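Local coordinates for protein CurD (Moorea producens 3L, PDB 5KP7) that probably acts as a hydroxymethylglutaryl-CoA synthase-like acyltransferase of the thiolase-like superfamily and binds 4'-phosphopantetheine, at residues E99-C104 with S114-I119; D74-A79 with R438-V443. The protein carries 3 engineered substitutions. One frame throughout, in Å; residues are numbered along the deposited sequence.

Contact 1. Residues E99-C104 with S114-I119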
ATOM      1  N   GLU A  99     -17.050  16.315 -11.254  1.00 24.89           N
ATOM      2  CA  GLU A  99     -16.447  17.631 -11.426  1.00 25.10           C
ATOM      3  C   GLU A  99     -15.084  17.789 -10.742  1.00 23.77           C
ATOM      4  O   GLU A  99     -14.577  18.895 -10.652  1.00 22.94           O
ATOM      5  CB  GLU A  99     -17.404  18.714 -10.933  1.00 27.28           C
ATOM      6  CG  GLU A  99     -18.709  18.708 -11.743  1.00 29.90           C
ATOM      7  CD  GLU A  99     -19.470  20.007 -11.717  1.00 32.56           C
ATOM      8  OE1 GLU A  99     -19.136  20.917 -10.923  1.00 34.74           O
ATOM      9  OE2 GLU A  99     -20.460  20.098 -12.503  1.00 36.66           O
ATOM     10  N   MET A 100     -14.505  16.694 -10.265  1.00 22.82           N
ATOM     11  CA  MET A 100     -13.140  16.707  -9.764  1.00 22.37           C
ATOM     12  C   MET A 100     -12.520  15.352 -10.035  1.00 21.75           C
ATOM     13  O   MET A 100     -13.166  14.320  -9.757  1.00 21.35           O
ATOM     14  CB  MET A 100     -13.102  17.030  -8.269  1.00 23.06           C
ATOM     15  CG  MET A 100     -11.682  17.149  -7.731  1.00 23.22           C
ATOM     16  SD  MET A 100     -11.545  17.891  -6.086  1.00 25.11           S
ATOM     17  CE  MET A 100     -12.308  16.723  -5.072  1.00 24.75           C
ATOM     18  N   VAL A 101     -11.306  15.360 -10.586  1.00 20.75           N
ATOM     19  CA  VAL A 101     -10.505  14.152 -10.781  1.00 20.62           C
ATOM     20  C   VAL A 101      -9.176  14.384 -10.056  1.00 20.23           C
ATOM     21  O   VAL A 101      -8.445  15.320 -10.393  1.00 20.44           O
ATOM     22  CB  VAL A 101     -10.247  13.876 -12.271  1.00 20.97           C
ATOM     23  CG1 VAL A 101      -9.303  12.708 -12.437  1.00 20.77           C
ATOM     24  CG2 VAL A 101     -11.538  13.595 -13.015  1.00 21.98           C
ATOM     25  N   ILE A 102      -8.913  13.578  -9.032  1.00 19.86           N
ATOM     26  CA  ILE A 102      -7.662  13.635  -8.285  1.00 19.60           C
ATOM     27  C   ILE A 102      -6.898  12.358  -8.548  1.00 19.43           C
ATOM     28  O   ILE A 102      -7.383  11.247  -8.245  1.00 19.90           O
ATOM     29  CB  ILE A 102      -7.862  13.778  -6.769  1.00 19.97           C
ATOM     30  CG1 ILE A 102      -8.772  14.982  -6.457  1.00 20.87           C
ATOM     31  CG2 ILE A 102      -6.503  13.937  -6.115  1.00 19.64           C
ATOM     32  CD1 ILE A 102      -8.975  15.236  -4.971  1.00 21.38           C
ATOM     33  N   THR A 103      -5.707  12.477  -9.134  1.00 19.16           N
ATOM     34  CA  THR A 103      -4.821  11.334  -9.298  1.00 19.51           C
ATOM     35  C   THR A 103      -3.824  11.349  -8.161  1.00 19.17           C
ATOM     36  O   THR A 103      -3.208  12.380  -7.889  1.00 19.77           O
ATOM     37  CB  THR A 103      -4.124  11.382 -10.661  1.00 20.23           C
ATOM     38  OG1 THR A 103      -5.126  11.385 -11.684  1.00 21.48           O
ATOM     39  CG2 THR A 103      -3.265  10.163 -10.853  1.00 21.04           C
ATOM     40  N   CYS A 104      -3.661  10.228  -7.494  1.00 18.65           N
ATOM     41  CA  CYS A 104      -2.817  10.106  -6.294  1.00 18.70           C
ATOM     42  C   CYS A 104      -1.709   9.164  -6.634  1.00 18.04           C
ATOM     43  O   CYS A 104      -1.966   7.990  -6.990  1.00 17.79           O
ATOM     44  CB  CYS A 104      -3.657   9.577  -5.132  1.00 19.30           C
ATOM     45  SG  CYS A 104      -5.086  10.643  -4.769  1.00 20.70           S
ATOM     46  N   SER A 114      -0.607  17.166 -14.593  1.00 20.28           N
ATOM     47  CA  SER A 114      -1.250  16.082 -13.842  1.00 20.21           C
ATOM     48  C   SER A 114      -1.688  14.948 -14.768  1.00 19.97           C
ATOM     49  O   SER A 114      -2.157  15.186 -15.904  1.00 20.16           O
ATOM     50  CB  SER A 114      -2.442  16.529 -12.988  1.00 21.02           C
ATOM     51  OG  SER A 114      -3.574  16.948 -13.744  1.00 22.41           O
ATOM     52  N   MET A 115      -1.611  13.724 -14.266  1.00 19.51           N
ATOM     53  CA  MET A 115      -2.136  12.569 -15.020  1.00 19.73           C
ATOM     54  C   MET A 115      -3.649  12.654 -15.186  1.00 19.56           C
ATOM     55  O   MET A 115      -4.220  12.029 -16.081  1.00 19.26           O
ATOM     56  CB  MET A 115      -1.694  11.266 -14.337  1.00 20.23           C
ATOM     57  CG  MET A 115      -0.239  11.089 -14.563  1.00 20.70           C
ATOM     58  SD  MET A 115       0.477   9.528 -13.960  1.00 22.82           S
ATOM     59  CE  MET A 115       0.477   9.812 -12.189  1.00 22.14           C
ATOM     60  N   SER A 116      -4.297  13.461 -14.342  1.00 19.02           N
ATOM     61  CA  SER A 116      -5.733  13.645 -14.410  1.00 19.21           C
ATOM     62  C   SER A 116      -6.210  14.127 -15.788  1.00 19.49           C
ATOM     63  O   SER A 116      -7.316  13.802 -16.190  1.00 19.76           O
ATOM     64  CB  SER A 116      -6.180  14.609 -13.321  1.00 19.21           C
ATOM     65  OG  SER A 116      -5.855  14.061 -12.041  1.00 19.55           O
ATOM     66  N   THR A 117      -5.395  14.927 -16.470  1.00 19.25           N
ATOM     67  CA  THR A 117      -5.764  15.426 -17.812  1.00 19.95           C
ATOM     68  C   THR A 117      -5.930  14.294 -18.841  1.00 19.82           C
ATOM     69  O   THR A 117      -6.950  14.209 -19.525  1.00 20.34           O
ATOM     70  CB  THR A 117      -4.734  16.455 -18.321  1.00 20.47           C
ATOM     71  OG1 THR A 117      -3.414  15.886 -18.356  1.00 21.09           O
ATOM     72  CG2 THR A 117      -4.681  17.653 -17.381  1.00 21.26           C
ATOM     73  N   TYR A 118      -4.981  13.374 -18.891  1.00 19.48           N
ATOM     74  CA  TYR A 118      -5.094  12.179 -19.745  1.00 19.97           C
ATOM     75  C   TYR A 118      -6.243  11.300 -19.330  1.00 20.08           C
ATOM     76  O   TYR A 118      -6.973  10.786 -20.160  1.00 20.70           O
ATOM     77  CB  TYR A 118      -3.811  11.360 -19.688  1.00 19.82           C
ATOM     78  CG  TYR A 118      -2.629  11.960 -20.403  1.00 20.03           C
ATOM     79  CD1 TYR A 118      -2.597  12.017 -21.792  1.00 20.85           C
ATOM     80  CD2 TYR A 118      -1.491  12.324 -19.728  1.00 20.11           C
ATOM     81  CE1 TYR A 118      -1.490  12.517 -22.466  1.00 20.97           C
ATOM     82  CE2 TYR A 118      -0.372  12.826 -20.393  1.00 20.20           C
ATOM     83  CZ  TYR A 118      -0.393  12.917 -21.779  1.00 20.90           C
ATOM     84  OH  TYR A 118       0.723  13.401 -22.443  1.00 21.90           O
ATOM     85  N   ILE A 119      -6.430  11.138 -18.026  1.00 20.03           N
ATOM     86  CA  ILE A 119      -7.500  10.300 -17.499  1.00 20.34           C
ATOM     87  C   ILE A 119      -8.867  10.850 -17.913  1.00 21.00           C
ATOM     88  O   ILE A 119      -9.734  10.127 -18.419  1.00 21.24           O
ATOM     89  CB  ILE A 119      -7.353  10.108 -15.980  1.00 20.29           C
ATOM     90  CG1 ILE A 119      -6.119   9.249 -15.672  1.00 20.22           C
ATOM     91  CG2 ILE A 119      -8.591   9.475 -15.381  1.00 20.95           C
ATOM     92  CD1 ILE A 119      -5.562   9.431 -14.272  1.00 20.05           C
TER
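Thr103 and Ser116 hydrogen-bond across strand 99-104 and helix 115-123. Thr103 OG1 gives its proton to Ser116 OG at 2.8 Å, and Ser116 OG is in turn hydrogen-bonded to Phe132 O of strand 130-134, which ties the buried serine hydroxyl to both strands. A chi1 of -59° turns Thr103 OG1 anti to the carbonyl carbon, to face Ser116, and puts the methyl CG2 anti to the backbone N, toward Met115.

Carbon contacts surround the hydroxyl pair. Thr103 CG2 rests 4.0 Å from both CB and CE of Met115, whose chain bends at its last torsion (chi3 -73°) and crosses the threonine at about a right angle. Ile119 meets Thr103 tip to tip, its methyl CD1 abutting the hydroxyl oxygen Thr103 OG1 at 3.3 Å. Val101 CG1 lies 3.8 Å from Ser116 CB and, more loosely, 4.4 Å from Ile119 CG2.

Val101 and Thr103 thus turn one face of the strand to the helix, while Ile102 points away and packs on Phe132. The axes of the two short segments approach to 8.0 Å at 124°; the helix is the crossover of the beta-alpha-beta unit formed by strand 98-104, helix 115-123 and strand 130-134. Strand 161-168 flanks the strand on its other edge, and helix 75-89 packs against Met115 and Ile119.

Contact 2. Residues D74-A79 with R438-V443; sequences DPVSYA and RKYEWV. With SO4 (sulfate ion), chain C.
Asp74 receives two donors from residues 438-443 on a single oxygen, OD2. Tyr440 OH donates to it at 2.6 Å on the syn side, where the other carboxylate oxygen lies. Arg438 NH1 completes a salt bridge at 2.9 Å from the anti side, 19° out of the carboxylate plane; the arginine, extended from CG to NE, presents the edge of its guanidinium. With both partners on it, the buried carboxylate is probably held in its charged form.

The remaining oxygen serves the helix. Asp74 is the N-cap of helix 75-89: its OD1 accepts from Ser77 N at 3.0 Å, nearly straight (168°), and Ser77 OG accepts from Asp74 N in return, a capping box. Asp74 CG sits between its backbone N and carbonyl carbon (chi1 75°), which brings OD1 to the amide of Ser77.

Apolar contact centres on the Tyr440 ring. Val76 CG1 lies over one face in a CH-pi contact, 4.0 Å from the ring centroid, and Ser77 CB comes to 4.1 Å from Tyr440 CD2. Tyr122 meets the same ring edge-to-face. Away from the helix, Lys439 NZ donates to O3 of a sulfate ion, probably from the crystallisation liquor, which Lys434 also binds.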
ATOM      1  N   ASP A  74       1.553   2.386 -18.188  1.00 20.16           N
ATOM      2  CA  ASP A  74       2.089   3.396 -17.301  1.00 19.57           C
ATOM      3  C   ASP A  74       1.014   3.735 -16.256  1.00 19.09           C
ATOM      4  O   ASP A  74      -0.053   3.111 -16.240  1.00 19.32           O
ATOM      5  CB  ASP A  74       2.643   4.572 -18.134  1.00 19.70           C
ATOM      6  CG  ASP A  74       1.575   5.457 -18.727  1.00 19.67           C
ATOM      7  OD1 ASP A  74       0.385   5.245 -18.419  1.00 19.47           O
ATOM      8  OD2 ASP A  74       1.948   6.385 -19.488  1.00 20.21           O
ATOM      9  N   PRO A  75       1.268   4.693 -15.356  1.00 18.84           N
ATOM     10  CA  PRO A  75       0.261   4.968 -14.344  1.00 18.69           C
ATOM     11  C   PRO A  75      -1.044   5.511 -14.893  1.00 18.91           C
ATOM     12  O   PRO A  75      -2.071   5.303 -14.290  1.00 19.30           O
ATOM     13  CB  PRO A  75       0.960   5.953 -13.400  1.00 18.66           C
ATOM     14  CG  PRO A  75       2.395   5.623 -13.556  1.00 18.58           C
ATOM     15  CD  PRO A  75       2.568   5.308 -15.017  1.00 18.89           C
ATOM     16  N   VAL A  76      -1.014   6.183 -16.044  1.00 19.01           N
ATOM     17  CA  VAL A  76      -2.238   6.640 -16.702  1.00 19.40           C
ATOM     18  C   VAL A  76      -3.066   5.457 -17.179  1.00 19.38           C
ATOM     19  O   VAL A  76      -4.261   5.384 -16.933  1.00 19.79           O
ATOM     20  CB  VAL A  76      -1.919   7.592 -17.898  1.00 19.72           C
ATOM     21  CG1 VAL A  76      -3.175   7.928 -18.694  1.00 20.35           C
ATOM     22  CG2 VAL A  76      -1.242   8.872 -17.402  1.00 19.73           C
ATOM     23  N   SER A  77      -2.450   4.539 -17.920  1.00 19.25           N
ATOM     24  CA  SER A  77      -3.175   3.395 -18.423  1.00 19.65           C
ATOM     25  C   SER A  77      -3.699   2.519 -17.279  1.00 19.38           C
ATOM     26  O   SER A  77      -4.844   2.064 -17.341  1.00 19.46           O
ATOM     27  CB  SER A  77      -2.351   2.613 -19.461  1.00 20.06           C
ATOM     28  OG  SER A  77      -1.321   1.839 -18.911  1.00 19.97           O
ATOM     29  N   TYR A  78      -2.909   2.365 -16.209  1.00 18.89           N
ATOM     30  CA  TYR A  78      -3.375   1.642 -15.038  1.00 19.25           C
ATOM     31  C   TYR A  78      -4.621   2.343 -14.463  1.00 19.13           C
ATOM     32  O   TYR A  78      -5.614   1.679 -14.126  1.00 19.46           O
ATOM     33  CB  TYR A  78      -2.259   1.556 -13.985  1.00 19.03           C
ATOM     34  CG  TYR A  78      -1.495   0.266 -13.989  1.00 19.56           C
ATOM     35  CD1 TYR A  78      -0.681  -0.095 -15.062  1.00 20.00           C
ATOM     36  CD2 TYR A  78      -1.570  -0.621 -12.911  1.00 19.97           C
ATOM     37  CE1 TYR A  78       0.025  -1.301 -15.049  1.00 20.56           C
ATOM     38  CE2 TYR A  78      -0.872  -1.808 -12.905  1.00 20.76           C
ATOM     39  CZ  TYR A  78      -0.056  -2.135 -13.942  1.00 20.92           C
ATOM     40  OH  TYR A  78       0.604  -3.360 -13.887  1.00 22.11           O
ATOM     41  N   ALA A  79      -4.537   3.663 -14.313  1.00 18.93           N
ATOM     42  CA  ALA A  79      -5.631   4.454 -13.767  1.00 19.07           C
ATOM     43  C   ALA A  79      -6.909   4.359 -14.577  1.00 19.74           C
ATOM     44  O   ALA A  79      -8.008   4.197 -14.020  1.00 20.10           O
ATOM     45  CB  ALA A  79      -5.223   5.911 -13.625  1.00 19.04           C
ATOM     46  N   ARG A 438       1.903  11.629 -24.554  1.00 22.08           N
ATOM     47  CA  ARG A 438       1.614  10.192 -24.441  1.00 22.18           C
ATOM     48  C   ARG A 438       0.344   9.871 -25.197  1.00 23.07           C
ATOM     49  O   ARG A 438      -0.665  10.574 -25.074  1.00 23.75           O
ATOM     50  CB  ARG A 438       1.528   9.761 -22.977  1.00 21.99           C
ATOM     51  CG  ARG A 438       2.792  10.072 -22.231  1.00 22.05           C
ATOM     52  CD  ARG A 438       3.030   9.177 -21.023  1.00 22.78           C
ATOM     53  NE  ARG A 438       4.373   9.443 -20.490  1.00 22.94           N
ATOM     54  CZ  ARG A 438       5.085   8.611 -19.769  1.00 23.53           C
ATOM     55  NH1 ARG A 438       4.622   7.407 -19.446  1.00 23.11           N
ATOM     56  NH2 ARG A 438       6.309   8.980 -19.377  1.00 24.42           N
ATOM     57  N   LYS A 439       0.414   8.818 -26.003  1.00 23.71           N
ATOM     58  CA  LYS A 439      -0.712   8.364 -26.814  1.00 25.24           C
ATOM     59  C   LYS A 439      -1.096   6.985 -26.328  1.00 23.76           C
ATOM     60  O   LYS A 439      -0.224   6.112 -26.217  1.00 23.40           O
ATOM     61  CB  LYS A 439      -0.326   8.285 -28.272  1.00 27.79           C
ATOM     62  CG  LYS A 439       0.551   9.412 -28.764  1.00 31.06           C
ATOM     63  CD  LYS A 439      -0.062  10.772 -28.940  1.00 33.84           C
ATOM     64  CE  LYS A 439       0.979  11.644 -29.693  1.00 36.17           C
ATOM     65  NZ  LYS A 439       0.671  12.985 -30.334  1.00 37.07           N
ATOM     66  N   TYR A 440      -2.393   6.798 -26.104  1.00 23.19           N
ATOM     67  CA  TYR A 440      -2.941   5.552 -25.596  1.00 22.92           C
ATOM     68  C   TYR A 440      -3.917   4.932 -26.586  1.00 24.09           C
ATOM     69  O   TYR A 440      -4.467   5.631 -27.474  1.00 24.80           O
ATOM     70  CB  TYR A 440      -3.596   5.758 -24.215  1.00 22.18           C
ATOM     71  CG  TYR A 440      -2.643   6.348 -23.210  1.00 21.13           C
ATOM     72  CD1 TYR A 440      -2.459   7.715 -23.125  1.00 20.67           C
ATOM     73  CD2 TYR A 440      -1.859   5.523 -22.357  1.00 20.42           C
ATOM     74  CE1 TYR A 440      -1.559   8.258 -22.218  1.00 20.30           C
ATOM     75  CE2 TYR A 440      -0.962   6.064 -21.442  1.00 20.12           C
ATOM     76  CZ  TYR A 440      -0.806   7.427 -21.375  1.00 19.85           C
ATOM     77  OH  TYR A 440       0.095   7.965 -20.501  1.00 19.77           O
ATOM     78  N   GLU A 441      -4.130   3.629 -26.448  1.00 24.42           N
ATOM     79  CA  GLU A 441      -4.982   2.859 -27.383  1.00 26.40           C
ATOM     80  C   GLU A 441      -5.802   1.848 -26.588  1.00 26.55           C
ATOM     81  O   GLU A 441      -5.288   1.199 -25.683  1.00 24.88           O
ATOM     82  CB  GLU A 441      -4.093   2.106 -28.401  1.00 27.60           C
ATOM     83  CG  GLU A 441      -4.823   1.352 -29.464  1.00 30.20           C
ATOM     84  CD  GLU A 441      -3.919   0.737 -30.529  1.00 31.26           C
ATOM     85  OE1 GLU A 441      -2.668   0.815 -30.453  1.00 30.22           O
ATOM     86  OE2 GLU A 441      -4.495   0.141 -31.443  1.00 34.65           O
ATOM     87  N   TRP A 442      -7.066   1.685 -26.992  1.00 27.73           N
ATOM     88  CA  TRP A 442      -7.923   0.638 -26.481  1.00 28.61           C
ATOM     89  C   TRP A 442      -7.668  -0.614 -27.305  1.00 29.58           C
ATOM     90  O   TRP A 442      -7.785  -0.586 -28.532  1.00 30.40           O
ATOM     91  CB  TRP A 442      -9.377   1.064 -26.595  1.00 30.10           C
ATOM     92  CG  TRP A 442      -9.741   2.243 -25.770  1.00 29.99           C
ATOM     93  CD1 TRP A 442      -9.945   3.515 -26.211  1.00 30.18           C
ATOM     94  CD2 TRP A 442      -9.990   2.257 -24.368  1.00 29.66           C
ATOM     95  NE1 TRP A 442     -10.278   4.322 -25.166  1.00 30.09           N
ATOM     96  CE2 TRP A 442     -10.320   3.583 -24.019  1.00 29.76           C
ATOM     97  CE3 TRP A 442      -9.940   1.289 -23.360  1.00 29.74           C
ATOM     98  CZ2 TRP A 442     -10.634   3.951 -22.718  1.00 29.17           C
ATOM     99  CZ3 TRP A 442     -10.258   1.662 -22.067  1.00 29.75           C
ATOM    100  CH2 TRP A 442     -10.590   2.999 -21.759  1.00 29.04           C
ATOM    101  N   VAL A 443      -7.341  -1.713 -26.658  1.00 29.63           N
ATOM    102  CA  VAL A 443      -6.997  -2.950 -27.364  1.00 31.17           C
ATOM    103  C   VAL A 443      -7.829  -4.131 -26.876  1.00 32.77           C
ATOM    104  O   VAL A 443      -7.843  -5.195 -27.522  1.00 34.29           O
ATOM    105  CB  VAL A 443      -5.486  -3.239 -27.280  1.00 30.47           C
ATOM    106  CG1 VAL A 443      -4.704  -2.080 -27.874  1.00 29.71           C
ATOM    107  CG2 VAL A 443      -5.040  -3.490 -25.845  1.00 30.13           C
ATOM    108  OXT VAL A 443      -8.528  -4.033 -25.853  1.00 32.76           O
TER
HETATM  109  S   SO4 C 501      -0.769  12.970 -33.565  1.00 81.68           S
HETATM  110  O1  SO4 C 501      -1.902  13.163 -34.501  1.00 83.57           O
HETATM  111  O2  SO4 C 501       0.405  13.732 -34.048  1.00 80.64           O
HETATM  112  O3  SO4 C 501      -1.163  13.452 -32.222  1.00 84.83           O
HETATM  113  O4  SO4 C 501      -0.427  11.530 -33.486  1.00 83.26           O

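The centres of the two contacts are about 13 Å apart, on the same side of the chain's centre, and they touch directly. Residues 74-79 come first along the chain, then both segments of contact 1, and residues 438-443 only at the C-terminus, so contact 2 brackets contact 1 in sequence. Helix 115-123 joins them: Tyr118 OH probably hydrogen-bonds to Arg438 N at 3.0 Å, and Ile119 CD1 packs 3.6 Å from Ala79 CB. Contact 1 fixes that helix on the mixed sheet that contains strands 98-104, 130-134 and 161-168, whereas contact 2 fastens the small antiparallel sheet of the C-terminus to helix 75-89. Both lie away from the phosphopantetheine pocket.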